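Local coordinates for protein Cyp101j2 (Sphingobium yanoikuyae, PDB 5KYO) that is a haem-dependent cytochrome P450 monooxygenase that hydroxylates 1,8-cineole, probably by inserting one oxygen atom from dioxygen into the substrate, at residues D58-W63 / P343-A348; F311-V316 / L358-G363. All blocks are in the same frame, centred on the assembly; numbering follows the deposited sequence.

Contact 1 of 2, residues D58-W63 / P343-A348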
loop_
_atom_site.group_PDB
_atom_site.type_symbol
_atom_site.label_atom_id
_atom_site.label_comp_id
_atom_site.label_asym_id
_atom_site.label_seq_id
_atom_site.Cartn_x
_atom_site.Cartn_y
_atom_site.Cartn_z
ATOM N N ASP A 58 -12.235 -1.655 -15.921
ATOM C CA ASP A 58 -11.938 -1.115 -14.605
ATOM C C ASP A 58 -10.945 -2.039 -13.906
ATOM O O ASP A 58 -11.029 -3.249 -14.052
ATOM C CB ASP A 58 -13.221 -0.963 -13.784
ATOM C CG ASP A 58 -12.953 -0.831 -12.301
ATOM O OD1 ASP A 58 -12.604 0.283 -11.853
ATOM O OD2 ASP A 58 -13.087 -1.842 -11.579
ATOM N N PHE A 59 -10.008 -1.469 -13.148
ATOM C CA PHE A 59 -8.999 -2.240 -12.410
ATOM C C PHE A 59 -9.597 -3.403 -11.627
ATOM O O PHE A 59 -9.196 -4.555 -11.796
ATOM C CB PHE A 59 -8.237 -1.317 -11.439
ATOM C CG PHE A 59 -7.168 -2.011 -10.630
ATOM C CD1 PHE A 59 -7.485 -2.655 -9.441
ATOM C CD2 PHE A 59 -5.847 -1.953 -11.018
ATOM C CE1 PHE A 59 -6.518 -3.267 -8.689
ATOM C CE2 PHE A 59 -4.864 -2.563 -10.267
ATOM C CZ PHE A 59 -5.197 -3.225 -9.105
ATOM N N HIS A 60 -10.556 -3.114 -10.755
ATOM C CA HIS A 60 -11.059 -4.167 -9.887
ATOM C C HIS A 60 -11.956 -5.158 -10.651
ATOM O O HIS A 60 -11.986 -6.356 -10.337
ATOM C CB HIS A 60 -11.758 -3.536 -8.687
ATOM C CG HIS A 60 -10.800 -2.847 -7.765
ATOM N ND1 HIS A 60 -10.327 -1.571 -7.994
ATOM C CD2 HIS A 60 -10.138 -3.298 -6.670
ATOM C CE1 HIS A 60 -9.457 -1.247 -7.054
ATOM N NE2 HIS A 60 -9.326 -2.279 -6.238
ATOM N N GLN A 61 -12.649 -4.660 -11.672
ATOM C CA GLN A 61 -13.471 -5.498 -12.533
ATOM C C GLN A 61 -12.605 -6.535 -13.246
ATOM O O GLN A 61 -12.915 -7.714 -13.238
ATOM C CB GLN A 61 -14.230 -4.631 -13.546
ATOM C CG GLN A 61 -14.822 -5.389 -14.726
ATOM C CD GLN A 61 -15.127 -4.474 -15.908
ATOM O OE1 GLN A 61 -14.360 -3.558 -16.210
ATOM N NE2 GLN A 61 -16.251 -4.720 -16.581
ATOM N N SER A 62 -11.515 -6.067 -13.851
ATOM C CA SER A 62 -10.496 -6.918 -14.462
ATOM C C SER A 62 -10.099 -8.102 -13.574
ATOM O O SER A 62 -10.065 -9.270 -14.025
ATOM C CB SER A 62 -9.260 -6.071 -14.789
ATOM O OG SER A 62 -8.260 -6.827 -15.444
ATOM N N TRP A 63 -9.793 -7.789 -12.317
ATOM C CA TRP A 63 -9.411 -8.795 -11.332
ATOM C C TRP A 63 -10.546 -9.779 -11.088
ATOM O O TRP A 63 -10.322 -10.977 -10.966
ATOM C CB TRP A 63 -9.006 -8.140 -10.004
ATOM C CG TRP A 63 -7.580 -7.679 -9.931
ATOM C CD1 TRP A 63 -7.057 -6.533 -10.462
ATOM C CD2 TRP A 63 -6.497 -8.346 -9.279
ATOM N NE1 TRP A 63 -5.713 -6.457 -10.188
ATOM C CE2 TRP A 63 -5.348 -7.559 -9.460
ATOM C CE3 TRP A 63 -6.390 -9.538 -8.562
ATOM C CZ2 TRP A 63 -4.101 -7.928 -8.951
ATOM C CZ3 TRP A 63 -5.151 -9.906 -8.060
ATOM C CH2 TRP A 63 -4.026 -9.106 -8.256
ATOM N N PRO A 343 -3.288 -11.603 -2.953
ATOM C CA PRO A 343 -3.650 -10.188 -3.100
ATOM C C PRO A 343 -4.790 -9.731 -2.194
ATOM O O PRO A 343 -5.832 -10.385 -2.087
ATOM C CB PRO A 343 -4.064 -10.085 -4.576
ATOM C CG PRO A 343 -3.405 -11.263 -5.230
ATOM C CD PRO A 343 -3.476 -12.344 -4.208
ATOM N N THR A 344 -4.599 -8.579 -1.562
ATOM C CA THR A 344 -5.677 -7.985 -0.798
ATOM C C THR A 344 -6.879 -7.776 -1.718
ATOM O O THR A 344 -8.003 -7.758 -1.256
ATOM C CB THR A 344 -5.270 -6.644 -0.163
ATOM O OG1 THR A 344 -4.992 -5.701 -1.194
ATOM C CG2 THR A 344 -3.998 -6.815 0.676
ATOM N N VAL A 345 -6.608 -7.630 -3.014
ATOM C CA VAL A 345 -7.619 -7.346 -4.038
ATOM C C VAL A 345 -8.692 -8.426 -4.128
ATOM O O VAL A 345 -9.880 -8.114 -4.235
ATOM C CB VAL A 345 -6.976 -7.189 -5.442
ATOM C CG1 VAL A 345 -8.041 -6.872 -6.499
ATOM C CG2 VAL A 345 -5.900 -6.119 -5.415
ATOM N N VAL A 346 -8.282 -9.691 -4.054
ATOM C CA VAL A 346 -9.225 -10.797 -4.245
ATOM C C VAL A 346 -10.097 -11.019 -3.013
ATOM O O VAL A 346 -11.079 -11.759 -3.069
ATOM C CB VAL A 346 -8.494 -12.107 -4.624
ATOM C CG1 VAL A 346 -7.551 -11.841 -5.779
ATOM C CG2 VAL A 346 -7.731 -12.664 -3.454
ATOM N N VAL A 347 -9.771 -10.340 -1.921
ATOM C CA VAL A 347 -10.539 -10.467 -0.686
ATOM C C VAL A 347 -11.868 -9.699 -0.762
ATOM O O VAL A 347 -12.941 -10.313 -0.795
ATOM C CB VAL A 347 -9.715 -9.989 0.537
ATOM C CG1 VAL A 347 -10.578 -9.939 1.782
ATOM C CG2 VAL A 347 -8.530 -10.913 0.751
ATOM N N ALA A 348 -11.812 -8.371 -0.825
ATOM C CA ALA A 348 -13.043 -7.575 -0.835
ATOM C C ALA A 348 -13.812 -7.692 -2.147
ATOM O O ALA A 348 -14.999 -7.380 -2.191
ATOM C CB ALA A 348 -12.732 -6.095 -0.547
#

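Contact 2 of 2, residues F311-V316 / L358-G363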
loop_
_atom_site.group_PDB
_atom_site.type_symbol
_atom_site.label_atom_id
_atom_site.label_comp_id
_atom_site.label_asym_id
_atom_site.label_seq_id
_atom_site.Cartn_x
_atom_site.Cartn_y
_atom_site.Cartn_z
ATOM N N PHE A 311 -11.809 2.618 1.402
ATOM C CA PHE A 311 -10.785 1.619 1.714
ATOM C C PHE A 311 -11.281 0.207 1.407
ATOM O O PHE A 311 -10.502 -0.627 0.950
ATOM C CB PHE A 311 -10.298 1.737 3.165
ATOM C CG PHE A 311 -9.292 2.839 3.356
ATOM C CD1 PHE A 311 -8.062 2.774 2.734
ATOM C CD2 PHE A 311 -9.595 3.958 4.100
ATOM C CE1 PHE A 311 -7.134 3.786 2.881
ATOM C CE2 PHE A 311 -8.681 4.999 4.238
ATOM C CZ PHE A 311 -7.444 4.909 3.637
ATOM N N ARG A 312 -12.578 -0.048 1.587
ATOM C CA ARG A 312 -13.144 -1.343 1.172
ATOM C C ARG A 312 -13.134 -1.525 -0.344
ATOM O O ARG A 312 -12.788 -2.591 -0.847
ATOM C CB ARG A 312 -14.583 -1.524 1.670
ATOM C CG ARG A 312 -15.163 -2.883 1.259
ATOM C CD ARG A 312 -16.684 -2.860 1.135
ATOM N NE ARG A 312 -17.148 -1.981 0.065
ATOM C CZ ARG A 312 -17.177 -2.320 -1.222
ATOM N NH1 ARG A 312 -16.743 -3.511 -1.593
ATOM N NH2 ARG A 312 -17.626 -1.470 -2.140
ATOM N N ARG A 313 -13.515 -0.483 -1.074
ATOM C CA ARG A 313 -13.781 -0.597 -2.516
ATOM C C ARG A 313 -12.509 -0.684 -3.363
ATOM O O ARG A 313 -12.502 -1.340 -4.409
ATOM C CB ARG A 313 -14.643 0.594 -2.969
ATOM C CG ARG A 313 -14.875 0.751 -4.487
ATOM C CD ARG A 313 -15.495 -0.471 -5.195
ATOM N NE ARG A 313 -15.661 -0.170 -6.610
ATOM C CZ ARG A 313 -14.676 -0.258 -7.500
ATOM N NH1 ARG A 313 -13.478 -0.681 -7.125
ATOM N NH2 ARG A 313 -14.884 0.070 -8.757
ATOM N N PHE A 314 -11.420 -0.070 -2.896
ATOM C CA PHE A 314 -10.209 0.034 -3.707
ATOM C C PHE A 314 -8.944 -0.576 -3.090
ATOM O O PHE A 314 -7.976 0.133 -2.840
ATOM C CB PHE A 314 -9.942 1.511 -4.027
ATOM C CG PHE A 314 -11.039 2.148 -4.825
ATOM C CD1 PHE A 314 -11.218 1.799 -6.157
ATOM C CD2 PHE A 314 -11.911 3.050 -4.248
ATOM C CE1 PHE A 314 -12.231 2.364 -6.918
ATOM C CE2 PHE A 314 -12.945 3.628 -5.007
ATOM C CZ PHE A 314 -13.100 3.274 -6.341
ATOM N N PRO A 315 -8.954 -1.890 -2.831
ATOM C CA PRO A 315 -7.720 -2.524 -2.348
ATOM C C PRO A 315 -6.625 -2.389 -3.414
ATOM O O PRO A 315 -6.961 -2.437 -4.593
ATOM C CB PRO A 315 -8.134 -3.982 -2.134
ATOM C CG PRO A 315 -9.334 -4.178 -3.106
ATOM C CD PRO A 315 -10.040 -2.860 -3.076
ATOM N N VAL A 316 -5.364 -2.165 -3.026
ATOM C CA VAL A 316 -4.326 -1.965 -4.028
ATOM C C VAL A 316 -3.111 -2.904 -3.891
ATOM O O VAL A 316 -2.396 -3.152 -4.871
ATOM C CB VAL A 316 -3.816 -0.483 -4.013
ATOM C CG1 VAL A 316 -4.865 0.446 -4.617
ATOM C CG2 VAL A 316 -3.420 -0.026 -2.596
ATOM N N LEU A 358 -18.282 -4.117 -6.251
ATOM C CA LEU A 358 -17.854 -3.040 -7.131
ATOM C C LEU A 358 -18.680 -1.788 -6.911
ATOM O O LEU A 358 -18.319 -0.707 -7.372
ATOM C CB LEU A 358 -17.959 -3.459 -8.600
ATOM C CG LEU A 358 -16.849 -4.340 -9.161
ATOM C CD1 LEU A 358 -17.044 -4.527 -10.660
ATOM C CD2 LEU A 358 -15.456 -3.769 -8.866
ATOM N N GLU A 359 -19.811 -1.926 -6.232
ATOM C CA GLU A 359 -20.656 -0.764 -6.021
ATOM C C GLU A 359 -20.133 0.067 -4.858
ATOM O O GLU A 359 -19.790 -0.468 -3.803
ATOM C CB GLU A 359 -22.105 -1.181 -5.771
ATOM C CG GLU A 359 -23.024 -0.006 -5.531
ATOM C CD GLU A 359 -24.486 -0.381 -5.613
ATOM O OE1 GLU A 359 -24.866 -1.450 -5.085
ATOM O OE2 GLU A 359 -25.253 0.398 -6.213
ATOM N N PHE A 360 -20.054 1.375 -5.063
ATOM C CA PHE A 360 -19.699 2.267 -3.970
ATOM C C PHE A 360 -20.978 2.679 -3.260
ATOM O O PHE A 360 -21.817 3.382 -3.828
ATOM C CB PHE A 360 -18.919 3.494 -4.481
ATOM C CG PHE A 360 -18.268 4.299 -3.379
ATOM C CD1 PHE A 360 -19.032 5.135 -2.582
ATOM C CD2 PHE A 360 -16.899 4.213 -3.146
ATOM C CE1 PHE A 360 -18.465 5.887 -1.566
ATOM C CE2 PHE A 360 -16.313 4.970 -2.112
ATOM C CZ PHE A 360 -17.103 5.802 -1.327
ATOM N N ARG A 361 -21.141 2.216 -2.026
ATOM C CA ARG A 361 -22.319 2.511 -1.228
ATOM C C ARG A 361 -21.983 3.121 0.129
ATOM O O ARG A 361 -21.201 2.562 0.887
ATOM C CB ARG A 361 -23.138 1.234 -1.020
ATOM C CG ARG A 361 -24.019 0.874 -2.209
ATOM C CD ARG A 361 -24.711 -0.465 -2.011
ATOM N NE ARG A 361 -25.106 -0.686 -0.622
ATOM C CZ ARG A 361 -25.274 -1.889 -0.080
ATOM N NH1 ARG A 361 -25.082 -2.979 -0.816
ATOM N NH2 ARG A 361 -25.633 -2.009 1.194
ATOM N N LEU A 362 -22.577 4.271 0.429
ATOM C CA LEU A 362 -22.523 4.821 1.779
ATOM C C LEU A 362 -23.406 4.041 2.760
ATOM O O LEU A 362 -23.216 4.102 3.970
ATOM C CB LEU A 362 -22.943 6.292 1.774
ATOM C CG LEU A 362 -22.123 7.213 0.868
ATOM C CD1 LEU A 362 -22.486 8.672 1.116
ATOM C CD2 LEU A 362 -20.647 6.967 1.127
ATOM N N GLY A 363 -24.377 3.299 2.254
ATOM C CA GLY A 363 -25.292 2.606 3.148
ATOM C C GLY A 363 -24.762 1.394 3.911
ATOM O O GLY A 363 -25.453 0.863 4.782
#

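Contact 1 of 2, residues D58-W63 / P343-A348
Helix 344-348, which directly follows strand 339-343 and carries the haem-pocket residue Thr344, receives the first turn of helix 59-69 on the side of Val345, where Trp63 lies against Val345, Pro343 and Val346. The two helical segments cross almost perpendicularly, at -84°, with their axes 10.3 Å apart. Methyl CG1 of Val345 sits over one face of the indole, 3.8 Å from the centroid of the five-membered ring of Trp63, in a CH-pi contact whose closest pair is Val345 CG1 and Trp63 CD2 at 3.5 Å. That methyl is carried to the indole because it stands anti to the backbone N of Val345 (chi1 -179°). The far end of the benzo ring is taken up by Pro343: Trp63 CZ3 meets Pro343 CG at 3.6 Å, at the indole edge and near its plane. Val346 adds CG1, 3.8 Å from Trp63 CE3. Val345 also reaches His60, whose CD2 is 4.1 Å from Val345 CG1, and more loosely the edge of the Phe59 ring. Phe59 turns its edge, at CD1, onto the face of the His60 imidazole, while Trp63 CD1 lies over the rim of a Phe59 face. At the start of the helix, Asp58 and Gln61 form a capping box, each side chain accepting from the other's backbone N-H. Between the two segments the contact is van der Waals and CH-pi, while the ring nitrogens find partners outside these helices: Trp63 NE1 bonds to Asn415 OD1 and His60 NE2 to Pro315 O.

Contact 2 of 2, residues F311-V316 / L358-G363
Arg313, at the end of helix 303-313, reaches the loop of 358-363 with its guanidinium sandwiched between Phe314 and Leu358. CD2 of Leu358 rests over the centre of one face, 3.8 Å from Arg313 CZ, and CE1 of Phe314 covers the rim of the opposite face. A bend at chi2 (56°) turns the arginine so that its NE donates to Leu358 O at 2.8 Å. The bond is not straight, with an N-H...O angle of 138°, and NE approaches from above the carbonyl plane. Arg312, of the P450 ExxR motif, is held by a salt bridge from NE to Glu309 of that motif and by NH1 to Pro357 O. Between these segments packing thins toward Phe360, whose edge at CD2 comes to 4.4 Å from Phe314 CE2; its ring also meets Phe310 and His285. The solvent side belongs to Glu359, an exposed residue whose CB points away from the helix end and whose side chain comes no nearer than 5.8 Å. Arg313, with only a weak, long ion pair to Asp58, thus ties the loop to the helix end through the Leu358 carbonyl and methyl, the Glu359 carboxylate taking no part.

Overall arrangement
Contacts 1 and 2 have centres 11 Å apart and form one continuous region on the same side of the chain's centre, with their segments alternating along the sequence. They touch directly: besides the bond of its NE2, His60 of contact 1 packs its ND1 3.4 Å from Arg313 NH1 of contact 2, and Ala348 CB lies 3.5 Å from Arg312 O. Both lie beside the haem: the side chains of Val345 and Phe314 are each about 9 Å from the cofactor, while Thr344 and Phe311, one from each contact, touch it. Helix 59-69, helix 344-348, the end of the ExxR helix and the 358-363 loop are thereby joined beside the haem pocket.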